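Local atomic coordinates of phospholipase C beta (Meleagris gallopavo, PDB entry 1JAD), a protein that belongs to the beta class of phospholipase C and whose C-terminal fragment folds into a long bundle of helices that pairs with a second copy. Residues T11-P16 and K189-Y193; Q121-L125 and L197-Q201; L55-Y59 and R82-L87; A106-T110 and E212-Q216; K141-A145 and H175-V179. All blocks are in the same frame, centred on the assembly; numbering follows the deposited sequence.

From the N terminus the chain first runs as an extended segment, and interaction 1 pins it to the distant helix 161-245, closing a loop of more than 170 residues. Interaction 3 comes next, a short hairpin closure between helices 28-64 and 75-155 that falls within this loop, at the far end of the molecule. Helices 75-155 and 161-245 then pair along their length: interaction 4 encloses interaction 2, which in turn encloses interaction 5, nearest their connection. Interaction 1 crosses both 2 and 4 in chain order and touches 2 through P16, whereas it encloses 5. Interactions 3 and 5 lie about 88 Å apart, centre to centre.

Interaction 1 (T11-P16 and K189-Y193); sequences TQLPEP and KTARY. With SO4 (sulfate ion), chain C.
L13 and Y193 form the tight half of this contact. The leucine CB sits over one face of the tyrosine ring, 4.1 Å from its centroid and 28° off the ring normal, in a CH-pi arrangement. Beyond it, L13 CD1 reaches down to T190, stopping 3.4 Å from OG1, a hydroxyl that is hydrogen-bonded to S132 on helix 75-155. At the edge of the same ring, in its plane, the P14 carbonyl O lies 3.5 Å from Y193 CD2. P16 CD abuts Y193 CD2 at 3.7 Å.

The other half is polar; it begins at the buried T11 and opens toward K189, the sulfate and R192. K189, with CG anti to its backbone N (chi1 -177°) and the rest of the chain extended, carries its ammonium across to T11. NZ donates to T11 OG1 at 3.2 Å and to the T11 carbonyl O, where the modelled 2.5 Å is too short to be trusted in detail; the hydroxyl is also bonded to M7. A water takes protons from K189 NZ and the L13 backbone N and is hydrogen-bonded to Y193 OH as well. Further out, the exposed R192 holds a sulfate, probably from the crystallisation liquor: its NH1 and NH2 share sulfate O3 in the guanidinium plane, NH1 at 2.8 Å, while K189 NZ gives sulfate O4 a weak bond.

With L13 also touching S131 and N135, the arrangement is that of an extended N-terminal segment lying along the groove between two antiparallel helices, 75-155 and 161-245.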
# COMPACT_ATOMS: atom_id res chain seq x y z
N THR A 11 9.82 28.04 6.23
CA THR A 11 10.06 26.62 5.93
C THR A 11 9.08 25.74 6.71
O THR A 11 9.40 24.60 7.04
CB THR A 11 11.48 26.17 6.34
OG1 THR A 11 11.60 26.15 7.77
CG2 THR A 11 12.52 27.10 5.77
N GLN A 12 7.90 26.26 7.00
CA GLN A 12 6.93 25.49 7.76
C GLN A 12 6.14 24.49 6.92
O GLN A 12 5.55 24.83 5.88
CB GLN A 12 5.98 26.43 8.51
CG GLN A 12 4.93 25.71 9.35
CD GLN A 12 4.34 26.59 10.43
OE1 GLN A 12 3.90 27.71 10.15
NE2 GLN A 12 4.31 26.10 11.66
N LEU A 13 6.13 23.24 7.38
CA LEU A 13 5.45 22.16 6.70
C LEU A 13 4.46 21.44 7.62
O LEU A 13 4.60 21.48 8.84
CB LEU A 13 6.48 21.17 6.16
CG LEU A 13 7.53 21.73 5.19
CD1 LEU A 13 8.56 20.66 4.86
CD2 LEU A 13 6.84 22.24 3.93
N PRO A 14 3.44 20.78 7.04
CA PRO A 14 2.42 20.04 7.79
C PRO A 14 3.03 18.84 8.51
O PRO A 14 3.50 17.90 7.86
CB PRO A 14 1.44 19.61 6.70
CG PRO A 14 1.62 20.68 5.64
CD PRO A 14 3.13 20.69 5.60
N GLU A 15 3.03 18.89 9.83
CA GLU A 15 3.59 17.80 10.61
C GLU A 15 2.96 16.44 10.28
O GLU A 15 1.74 16.29 10.26
CB GLU A 15 3.48 18.12 12.12
CG GLU A 15 2.16 18.74 12.60
CD GLU A 15 2.02 20.24 12.27
OE1 GLU A 15 1.03 20.84 12.74
OE2 GLU A 15 2.88 20.81 11.56
N PRO A 16 3.80 15.42 10.01
CA PRO A 16 3.41 14.06 9.66
C PRO A 16 2.34 13.42 10.53
O PRO A 16 2.51 13.26 11.73
CB PRO A 16 4.74 13.31 9.73
CG PRO A 16 5.69 14.35 9.21
CD PRO A 16 5.27 15.50 10.09
N LYS A 189 14.27 19.66 4.28
CA LYS A 189 13.29 19.51 5.34
C LYS A 189 12.07 18.74 4.80
O LYS A 189 11.58 17.81 5.45
CB LYS A 189 12.87 20.89 5.86
CG LYS A 189 11.89 20.87 7.03
CD LYS A 189 11.57 22.29 7.49
CE LYS A 189 10.65 22.28 8.70
NZ LYS A 189 10.25 23.65 9.14
N THR A 190 11.58 19.10 3.61
CA THR A 190 10.44 18.37 3.04
C THR A 190 10.80 16.88 2.95
O THR A 190 9.97 16.01 3.20
CB THR A 190 10.08 18.90 1.64
OG1 THR A 190 9.75 20.29 1.73
CG2 THR A 190 8.89 18.14 1.07
N ALA A 191 12.05 16.57 2.62
CA ALA A 191 12.45 15.18 2.57
C ALA A 191 12.33 14.53 3.96
O ALA A 191 11.92 13.36 4.08
CB ALA A 191 13.86 15.07 2.06
N ARG A 192 12.70 15.26 5.00
CA ARG A 192 12.59 14.70 6.35
C ARG A 192 11.13 14.49 6.72
O ARG A 192 10.77 13.45 7.25
CB ARG A 192 13.30 15.60 7.39
CG ARG A 192 13.04 15.20 8.86
CD ARG A 192 14.08 15.80 9.82
NE ARG A 192 14.21 17.25 9.68
CZ ARG A 192 13.39 18.12 10.26
NH1 ARG A 192 12.42 17.67 11.03
NH2 ARG A 192 13.54 19.43 10.04
N TYR A 193 10.28 15.48 6.44
CA TYR A 193 8.86 15.33 6.75
C TYR A 193 8.20 14.20 5.95
O TYR A 193 7.32 13.50 6.47
CB TYR A 193 8.11 16.63 6.50
CG TYR A 193 8.15 17.61 7.67
CD1 TYR A 193 9.38 18.00 8.24
CD2 TYR A 193 6.97 18.13 8.21
CE1 TYR A 193 9.42 18.89 9.31
CE2 TYR A 193 7.00 19.02 9.28
CZ TYR A 193 8.22 19.40 9.82
OH TYR A 193 8.25 20.30 10.86
S SO4 C . 11.44 21.45 12.56
O1 SO4 C . 12.85 21.66 12.98
O2 SO4 C . 10.55 21.45 13.74
O3 SO4 C . 11.33 20.14 11.89
O4 SO4 C . 11.03 22.53 11.64
O HOH W 1 7.65 22.86 9.97

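Interaction 2 (Q121-L125 and L197-Q201); sequences QIAEL and LEEKQ
Q201 lays the aliphatic part of its side chain along Q121, the two running past each other in opposite directions, with Q201 CG 3.5 Å from Q121 CD. Their amides stack, the planes 16° apart, although the Q201 amide is probably turned over in the model. That amide is also nearly coplanar with the carboxylate of E124. The Q201 atom modelled as OE1 lies 2.7 Å from E124 OE1; in the flipped amide orientation this could be a hydrogen bond. E124 OE1 is hydrogen-bonded to T18 OG1.

One turn further along, L125 and L197 supply the apolar half. L125 CD2 meets L197 CD2 at 3.4 Å and L197 CD1 at 3.9 Å, so a single methyl faces both branches of the opposing leucine. A chi1 of -174° presents them, turning CG of L197 away from its own amide nitrogen. E198 adds its CG beside L125 CD2, at 4.1 Å, and also packs on Q209 of the second subunit.

The chemistry implies a mixed seam, leucine methyls next to two stacked amides, one of them edged by a carboxylate in nearly the same plane; no direct hydrogen bond across it is certain, and the polar pairing of Q201 remains open.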
# COMPACT_ATOMS: atom_id res chain seq x y z
N GLN A 121 -3.72 8.64 2.87
CA GLN A 121 -2.27 8.70 2.81
C GLN A 121 -1.77 9.38 1.54
O GLN A 121 -0.73 10.06 1.55
CB GLN A 121 -1.69 7.30 2.96
CG GLN A 121 -2.11 6.67 4.28
CD GLN A 121 -1.59 5.26 4.46
OE1 GLN A 121 -1.76 4.67 5.52
NE2 GLN A 121 -0.97 4.72 3.42
N ILE A 122 -2.51 9.21 0.45
CA ILE A 122 -2.13 9.86 -0.80
C ILE A 122 -2.39 11.35 -0.66
O ILE A 122 -1.58 12.17 -1.10
CB ILE A 122 -2.95 9.31 -2.00
CG1 ILE A 122 -2.45 7.91 -2.37
CG2 ILE A 122 -2.83 10.26 -3.19
CD1 ILE A 122 -1.00 7.89 -2.86
N ALA A 123 -3.51 11.70 -0.04
CA ALA A 123 -3.87 13.09 0.15
C ALA A 123 -2.88 13.78 1.07
O ALA A 123 -2.57 14.96 0.90
CB ALA A 123 -5.26 13.20 0.72
N GLU A 124 -2.37 13.06 2.06
CA GLU A 124 -1.41 13.62 3.00
C GLU A 124 -0.14 13.94 2.23
O GLU A 124 0.31 15.08 2.24
CB GLU A 124 -1.12 12.62 4.12
CG GLU A 124 -2.39 12.13 4.76
CD GLU A 124 -2.19 10.91 5.61
OE1 GLU A 124 -1.27 10.11 5.29
OE2 GLU A 124 -2.98 10.72 6.57
N LEU A 125 0.40 12.94 1.54
CA LEU A 125 1.62 13.13 0.76
C LEU A 125 1.43 14.26 -0.22
O LEU A 125 2.37 14.99 -0.51
CB LEU A 125 1.97 11.86 -0.02
CG LEU A 125 2.40 10.60 0.74
CD1 LEU A 125 2.62 9.48 -0.27
CD2 LEU A 125 3.67 10.85 1.53
N LEU A 197 6.57 10.72 7.47
CA LEU A 197 5.18 10.50 7.09
C LEU A 197 4.97 9.11 6.50
O LEU A 197 4.05 8.39 6.89
CB LEU A 197 4.76 11.58 6.08
CG LEU A 197 3.30 11.64 5.64
CD1 LEU A 197 3.03 12.90 4.84
CD2 LEU A 197 2.99 10.42 4.81
N GLU A 198 5.82 8.73 5.56
CA GLU A 198 5.69 7.42 4.93
C GLU A 198 5.92 6.36 5.98
O GLU A 198 5.39 5.25 5.92
CB GLU A 198 6.70 7.27 3.80
CG GLU A 198 6.66 8.42 2.82
CD GLU A 198 7.56 8.21 1.63
OE1 GLU A 198 8.75 7.88 1.83
OE2 GLU A 198 7.08 8.39 0.48
N GLU A 199 6.71 6.72 6.98
CA GLU A 199 7.03 5.80 8.06
C GLU A 199 5.78 5.46 8.89
O GLU A 199 5.55 4.31 9.23
CB GLU A 199 8.10 6.43 8.93
CG GLU A 199 8.76 5.48 9.90
CD GLU A 199 9.84 6.18 10.70
OE1 GLU A 199 9.49 7.02 11.56
OE2 GLU A 199 11.03 5.91 10.44
N LYS A 200 4.99 6.47 9.21
CA LYS A 200 3.78 6.24 9.99
C LYS A 200 2.84 5.35 9.20
O LYS A 200 2.34 4.34 9.69
CB LYS A 200 3.09 7.57 10.31
CG LYS A 200 3.79 8.39 11.38
CD LYS A 200 3.08 9.70 11.60
CE LYS A 200 3.68 10.46 12.76
NZ LYS A 200 3.50 9.69 14.03
N GLN A 201 2.61 5.72 7.94
CA GLN A 201 1.76 4.95 7.06
C GLN A 201 2.17 3.48 7.07
O GLN A 201 1.31 2.59 7.13
CB GLN A 201 1.81 5.56 5.66
CG GLN A 201 1.23 6.96 5.70
CD GLN A 201 1.50 7.79 4.46
OE1 GLN A 201 0.89 8.84 4.27
NE2 GLN A 201 2.44 7.34 3.63

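Interaction 3 (L55-Y59 and R82-L87); sequences LLQKY and RLEMEL
The bump of L83 fits against the flat of Y59. Its CD1 stands over one face of the ring, 3.6 Å from the centroid and 16° off the normal, a CH-pi contact, while L83 CB comes 3.5 Å from Y59 CE2. The tyrosine, its CG anti to the carbonyl carbon (chi1 -81°), lies alongside the leucine and points its hydroxyl at the opposite helix. There OH falls between the stem of R82, whose CG is close by, and the carboxylate of E86.

Y59 OH donates to E86 OE2 at 2.6 Å. The oxygen lies in the plane of the ring at its edge, yet the hydroxyl approaches well above the carboxylate plane. K58 NZ makes a salt bridge to E86 OE1 at 3.4 Å, weak as a hydrogen bond, and the two partners together would probably favour the ionised carboxylate.

One turn away L55 is the bump. Its branches part over the shoulder between E86 and L87: CD1 lies 3.2 Å from E86 OE1, and CD2 presses on L87 CD2 at 3.3 Å, with E86 CB beneath. L56 closes the inner side more loosely, its CD2 facing L83 CD1 at 4.2 Å and reaching toward L87.

Y241 covers L83, and M237 and V238 cover L87, all three from helix 161-245. Leucines packed between the helices, with K58 and R82 at the margin and E86 bonded within the contact, are characteristic of an antiparallel helical hairpin, here formed by helices 28-64 and 75-155, that joins a further helix to make a bundle.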
# COMPACT_ATOMS: atom_id res chain seq x y z
N LEU A 55 -31.49 -33.45 8.74
CA LEU A 55 -30.79 -34.73 8.90
C LEU A 55 -31.52 -35.61 9.91
O LEU A 55 -31.50 -36.84 9.80
CB LEU A 55 -29.34 -34.50 9.35
CG LEU A 55 -28.45 -35.72 9.56
CD1 LEU A 55 -28.36 -36.53 8.27
CD2 LEU A 55 -27.06 -35.28 9.99
N LEU A 56 -32.15 -34.99 10.91
CA LEU A 56 -32.87 -35.75 11.91
C LEU A 56 -34.18 -36.24 11.29
O LEU A 56 -34.61 -37.37 11.53
CB LEU A 56 -33.15 -34.90 13.15
CG LEU A 56 -31.92 -34.37 13.89
CD1 LEU A 56 -32.35 -33.62 15.13
CD2 LEU A 56 -31.00 -35.51 14.26
N GLN A 57 -34.81 -35.38 10.49
CA GLN A 57 -36.05 -35.75 9.83
C GLN A 57 -35.83 -37.05 9.06
O GLN A 57 -36.65 -37.96 9.11
CB GLN A 57 -36.49 -34.64 8.87
CG GLN A 57 -37.65 -35.00 7.93
CD GLN A 57 -38.91 -35.46 8.67
OE1 GLN A 57 -38.92 -36.51 9.31
NE2 GLN A 57 -39.98 -34.66 8.57
N LYS A 58 -34.71 -37.12 8.35
CA LYS A 58 -34.35 -38.29 7.56
C LYS A 58 -34.32 -39.54 8.44
O LYS A 58 -34.76 -40.62 8.01
CB LYS A 58 -32.98 -38.08 6.91
CG LYS A 58 -32.44 -39.28 6.16
CD LYS A 58 -31.01 -39.02 5.72
CE LYS A 58 -30.37 -40.27 5.14
NZ LYS A 58 -28.91 -40.08 4.83
N TYR A 59 -33.81 -39.41 9.66
CA TYR A 59 -33.75 -40.55 10.56
C TYR A 59 -35.05 -40.79 11.31
O TYR A 59 -35.13 -41.67 12.17
CB TYR A 59 -32.60 -40.41 11.56
CG TYR A 59 -31.28 -40.82 10.96
CD1 TYR A 59 -30.71 -40.10 9.91
CD2 TYR A 59 -30.65 -41.99 11.38
CE1 TYR A 59 -29.53 -40.52 9.30
CE2 TYR A 59 -29.47 -42.43 10.78
CZ TYR A 59 -28.92 -41.69 9.74
OH TYR A 59 -27.78 -42.15 9.12
N ARG A 82 -24.91 -44.65 12.93
CA ARG A 82 -24.83 -44.05 11.61
C ARG A 82 -25.27 -42.59 11.66
O ARG A 82 -24.74 -41.75 10.93
CB ARG A 82 -25.72 -44.83 10.65
CG ARG A 82 -25.62 -44.43 9.20
CD ARG A 82 -26.47 -45.38 8.38
NE ARG A 82 -26.12 -46.77 8.69
CZ ARG A 82 -26.76 -47.83 8.22
NH1 ARG A 82 -27.80 -47.68 7.40
NH2 ARG A 82 -26.38 -49.05 8.58
N LEU A 83 -26.25 -42.32 12.52
CA LEU A 83 -26.78 -40.97 12.71
C LEU A 83 -25.70 -40.11 13.34
O LEU A 83 -25.43 -39.00 12.89
CB LEU A 83 -27.99 -41.02 13.65
CG LEU A 83 -28.59 -39.68 14.07
CD1 LEU A 83 -29.08 -38.92 12.85
CD2 LEU A 83 -29.74 -39.94 15.03
N GLU A 84 -25.09 -40.64 14.39
CA GLU A 84 -24.03 -39.96 15.11
C GLU A 84 -22.89 -39.52 14.21
O GLU A 84 -22.38 -38.41 14.35
CB GLU A 84 -23.49 -40.87 16.23
CG GLU A 84 -24.49 -41.09 17.35
CD GLU A 84 -23.95 -41.94 18.49
OE1 GLU A 84 -22.87 -41.60 19.04
OE2 GLU A 84 -24.61 -42.94 18.85
N MSE A 85 -22.51 -40.38 13.27
CA MSE A 85 -21.41 -40.06 12.36
C MSE A 85 -21.79 -39.03 11.30
O MSE A 85 -20.93 -38.26 10.86
CB MSE A 85 -20.87 -41.34 11.71
CG MSE A 85 -19.48 -41.17 11.09
SE MSE A 85 -18.19 -40.58 12.29
CE MSE A 85 -18.33 -41.86 13.62
N GLU A 86 -23.05 -39.00 10.87
CA GLU A 86 -23.46 -38.02 9.89
C GLU A 86 -23.59 -36.65 10.55
O GLU A 86 -23.47 -35.61 9.88
CB GLU A 86 -24.78 -38.41 9.23
CG GLU A 86 -24.63 -39.49 8.18
CD GLU A 86 -25.94 -39.78 7.46
OE1 GLU A 86 -26.58 -38.83 6.97
OE2 GLU A 86 -26.32 -40.97 7.39
N LEU A 87 -23.83 -36.65 11.85
CA LEU A 87 -23.91 -35.40 12.58
C LEU A 87 -22.48 -34.93 12.81
O LEU A 87 -22.18 -33.76 12.64
CB LEU A 87 -24.63 -35.59 13.92
CG LEU A 87 -26.15 -35.78 13.84
CD1 LEU A 87 -26.69 -36.07 15.24
CD2 LEU A 87 -26.81 -34.54 13.24

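Interaction 4 (A106-T110 and E212-Q216); sequences ATEQT and EGQLQ
E212 reaches across to T110 and A106, where the helices come close: the CA atoms of A106 and E212 are 5.3 Å apart. Its CB lies 3.4 Å from T110 OG1. A chi1 of 175° sends CG beside its own carbonyl carbon and past the A106 methyl, with CG to A106 CB 3.8 Å, and the extended chain then carries CD past the hydroxyl, 4.1 Å from the A106 carbonyl O. At the tip, OE1 accepts a short hydrogen bond from T110 OG1 at 2.5 Å. The hydroxyl comes from the anti side of the carboxylate, 18° out of its plane. The other oxygen, OE2, is bonded to Q194 of the second subunit, so both oxygens of this buried carboxylate are hydrogen-bonded.

The small A106 side chain is the hub of the packing. Besides E212 it meets Q216 CG at 3.6 Å from its CB, and L215 CB at 4.0 Å. L215 CD1 goes on to lie across the side chain of Q109, 3.7 Å from the amide carbon CD.

The contact belongs to the antiparallel pair of helices 75-155 and 161-245, close to the centre of the chain. F30, L34 and Q37 of helix 28-64 border it at Q109, while on the side of T107, E212 and Q216 the second subunit adjoins, K129 of that subunit bonding T107 OG1.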
# COMPACT_ATOMS: atom_id res chain seq x y z
N ALA A 106 -11.75 -11.56 7.45
CA ALA A 106 -10.50 -10.92 7.84
C ALA A 106 -9.82 -10.33 6.59
O ALA A 106 -9.34 -9.19 6.61
CB ALA A 106 -9.59 -11.94 8.54
N THR A 107 -9.78 -11.10 5.51
CA THR A 107 -9.17 -10.60 4.28
C THR A 107 -10.00 -9.45 3.67
O THR A 107 -9.47 -8.63 2.92
CB THR A 107 -9.00 -11.75 3.25
OG1 THR A 107 -8.04 -12.69 3.74
CG2 THR A 107 -8.54 -11.22 1.90
N GLU A 108 -11.28 -9.39 4.00
CA GLU A 108 -12.14 -8.34 3.46
C GLU A 108 -11.96 -7.03 4.18
O GLU A 108 -12.02 -5.97 3.57
CB GLU A 108 -13.62 -8.76 3.54
CG GLU A 108 -13.97 -10.03 2.75
CD GLU A 108 -15.42 -10.46 2.95
OE1 GLU A 108 -15.82 -10.71 4.11
OE2 GLU A 108 -16.16 -10.56 1.95
N GLN A 109 -11.75 -7.09 5.50
CA GLN A 109 -11.57 -5.88 6.28
C GLN A 109 -10.24 -5.23 5.90
O GLN A 109 -10.17 -4.02 5.68
CB GLN A 109 -11.60 -6.22 7.78
CG GLN A 109 -12.86 -6.96 8.20
CD GLN A 109 -12.96 -7.21 9.69
OE1 GLN A 109 -13.84 -7.95 10.15
NE2 GLN A 109 -12.06 -6.61 10.46
N THR A 110 -9.19 -6.04 5.78
CA THR A 110 -7.89 -5.51 5.40
C THR A 110 -8.01 -4.79 4.07
O THR A 110 -7.57 -3.64 3.94
CB THR A 110 -6.83 -6.64 5.29
OG1 THR A 110 -6.55 -7.14 6.60
CG2 THR A 110 -5.54 -6.12 4.66
N GLU A 212 -5.68 -8.31 11.25
CA GLU A 212 -6.13 -9.45 10.48
C GLU A 212 -5.54 -10.72 11.06
O GLU A 212 -6.23 -11.74 11.19
CB GLU A 212 -5.70 -9.32 9.02
CG GLU A 212 -6.05 -10.53 8.18
CD GLU A 212 -5.43 -10.45 6.79
OE1 GLU A 212 -5.72 -9.48 6.07
OE2 GLU A 212 -4.65 -11.35 6.43
N GLY A 213 -4.25 -10.66 11.40
CA GLY A 213 -3.59 -11.82 11.98
C GLY A 213 -4.32 -12.34 13.20
O GLY A 213 -4.48 -13.55 13.38
N GLN A 214 -4.78 -11.42 14.04
CA GLN A 214 -5.47 -11.84 15.24
C GLN A 214 -6.86 -12.38 14.94
O GLN A 214 -7.30 -13.36 15.57
CB GLN A 214 -5.50 -10.67 16.23
CG GLN A 214 -4.10 -10.35 16.76
CD GLN A 214 -4.03 -9.04 17.52
OE1 GLN A 214 -2.97 -8.66 18.04
NE2 GLN A 214 -5.15 -8.32 17.59
N LEU A 215 -7.56 -11.78 13.98
CA LEU A 215 -8.88 -12.28 13.62
C LEU A 215 -8.73 -13.72 13.14
O LEU A 215 -9.35 -14.63 13.71
CB LEU A 215 -9.50 -11.43 12.50
CG LEU A 215 -10.16 -10.11 12.92
CD1 LEU A 215 -10.63 -9.35 11.68
CD2 LEU A 215 -11.35 -10.41 13.83
N GLN A 216 -7.91 -13.92 12.12
CA GLN A 216 -7.68 -15.25 11.58
C GLN A 216 -7.33 -16.24 12.70
O GLN A 216 -7.86 -17.35 12.77
CB GLN A 216 -6.58 -15.19 10.51
CG GLN A 216 -6.92 -14.18 9.43
CD GLN A 216 -6.00 -14.23 8.23
OE1 GLN A 216 -4.78 -14.12 8.36
NE2 GLN A 216 -6.59 -14.38 7.05

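Interaction 5 (K141-A145 and H175-V179); sequences KKLEA and HIQEV
The carbonyl O of L143 accepts a hydrogen bond from a water at 2.9 Å; the water lies at the imidazole edge of H175, in its plane, and makes a weak bond to H175 ND1. The same carbonyl is 3.5 Å from H175 ND1 directly. A trans chi1 (171°) swings the histidine ring over toward the opposing helix, where CE1 comes within 3.4 Å of E144 CA and 3.5 Å of E144 CB. The carboxylate of E144 stands nearly perpendicular to the ring. Its OE1 is bound by R147 in a salt bridge.

L143 fills the other side with its two methyls. CD1 packs on V179 CG1 at 3.5 Å, and CD2 meets the end of E178, 3.4 Å from the carboxylate carbon CD, so one methyl faces an apolar partner and the other a charged one.

This crossing ties helix 75-155 to helix 161-245 toward the end of the pair where the chain loops from one helix to the other. The second subunit lies alongside: its H89 gives E144 OE1 a weak hydrogen bond, its E92 packs on H175, its T231 on I176 and its Y223 on V179, making the pair part of the interface between the two copies.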
# COMPACT_ATOMS: atom_id res chain seq x y z
N LYS A 141 9.40 34.98 -3.91
CA LYS A 141 8.76 36.28 -4.00
C LYS A 141 9.37 37.26 -3.00
O LYS A 141 9.66 38.41 -3.35
CB LYS A 141 7.25 36.17 -3.75
CG LYS A 141 6.48 35.45 -4.84
CD LYS A 141 4.98 35.47 -4.53
CE LYS A 141 4.17 34.72 -5.58
NZ LYS A 141 2.70 34.73 -5.28
N LYS A 142 9.54 36.83 -1.75
CA LYS A 142 10.14 37.68 -0.73
C LYS A 142 11.58 38.00 -1.09
O LYS A 142 11.97 39.15 -1.14
CB LYS A 142 10.14 37.00 0.65
CG LYS A 142 8.77 36.79 1.26
CD LYS A 142 8.90 36.16 2.65
CE LYS A 142 7.54 35.92 3.29
NZ LYS A 142 6.69 34.97 2.50
N LEU A 143 12.36 36.97 -1.36
CA LEU A 143 13.76 37.18 -1.68
C LEU A 143 13.98 38.17 -2.80
O LEU A 143 14.86 39.03 -2.72
CB LEU A 143 14.42 35.85 -2.05
CG LEU A 143 14.74 34.92 -0.88
CD1 LEU A 143 15.42 33.67 -1.41
CD2 LEU A 143 15.66 35.64 0.10
N GLU A 144 13.14 38.08 -3.83
CA GLU A 144 13.28 38.95 -4.97
C GLU A 144 12.75 40.35 -4.66
O GLU A 144 13.20 41.35 -5.25
CB GLU A 144 12.58 38.30 -6.17
CG GLU A 144 13.18 38.70 -7.49
CD GLU A 144 12.69 40.04 -7.91
OE1 GLU A 144 13.31 40.67 -8.79
OE2 GLU A 144 11.65 40.44 -7.34
N ALA A 145 11.83 40.42 -3.71
CA ALA A 145 11.28 41.70 -3.28
C ALA A 145 12.37 42.44 -2.53
O ALA A 145 12.56 43.64 -2.71
CB ALA A 145 10.09 41.48 -2.37
N HIS A 175 21.02 37.35 -3.97
CA HIS A 175 19.69 36.87 -4.30
C HIS A 175 19.66 35.49 -4.94
O HIS A 175 19.07 34.55 -4.41
CB HIS A 175 19.00 37.86 -5.23
CG HIS A 175 17.70 37.34 -5.79
ND1 HIS A 175 16.60 37.08 -5.00
CD2 HIS A 175 17.35 37.00 -7.06
CE1 HIS A 175 15.63 36.60 -5.75
NE2 HIS A 175 16.06 36.54 -7.00
N ILE A 176 20.30 35.38 -6.10
CA ILE A 176 20.34 34.12 -6.81
C ILE A 176 20.79 32.98 -5.91
O ILE A 176 20.12 31.96 -5.81
CB ILE A 176 21.28 34.20 -8.03
CG1 ILE A 176 20.74 35.22 -9.03
CG2 ILE A 176 21.38 32.85 -8.70
CD1 ILE A 176 21.55 35.37 -10.31
N GLN A 177 21.92 33.16 -5.23
CA GLN A 177 22.42 32.09 -4.36
C GLN A 177 21.52 31.84 -3.18
O GLN A 177 21.31 30.71 -2.77
CB GLN A 177 23.83 32.39 -3.87
CG GLN A 177 24.82 32.59 -5.00
CD GLN A 177 26.23 32.27 -4.57
OE1 GLN A 177 27.19 32.50 -5.32
NE2 GLN A 177 26.36 31.71 -3.38
N GLU A 178 20.96 32.90 -2.63
CA GLU A 178 20.09 32.70 -1.49
C GLU A 178 18.82 31.92 -1.88
O GLU A 178 18.32 31.14 -1.05
CB GLU A 178 19.73 34.04 -0.85
CG GLU A 178 18.99 33.88 0.46
CD GLU A 178 18.81 35.19 1.19
OE1 GLU A 178 18.22 35.17 2.29
OE2 GLU A 178 19.27 36.23 0.67
N VAL A 179 18.31 32.08 -3.12
CA VAL A 179 17.11 31.31 -3.50
C VAL A 179 17.50 29.84 -3.68
O VAL A 179 16.79 28.96 -3.23
CB VAL A 179 16.41 31.78 -4.84
CG1 VAL A 179 16.19 33.28 -4.83
CG2 VAL A 179 17.21 31.34 -6.06
O HOH W 2 17.71 38.56 -2.18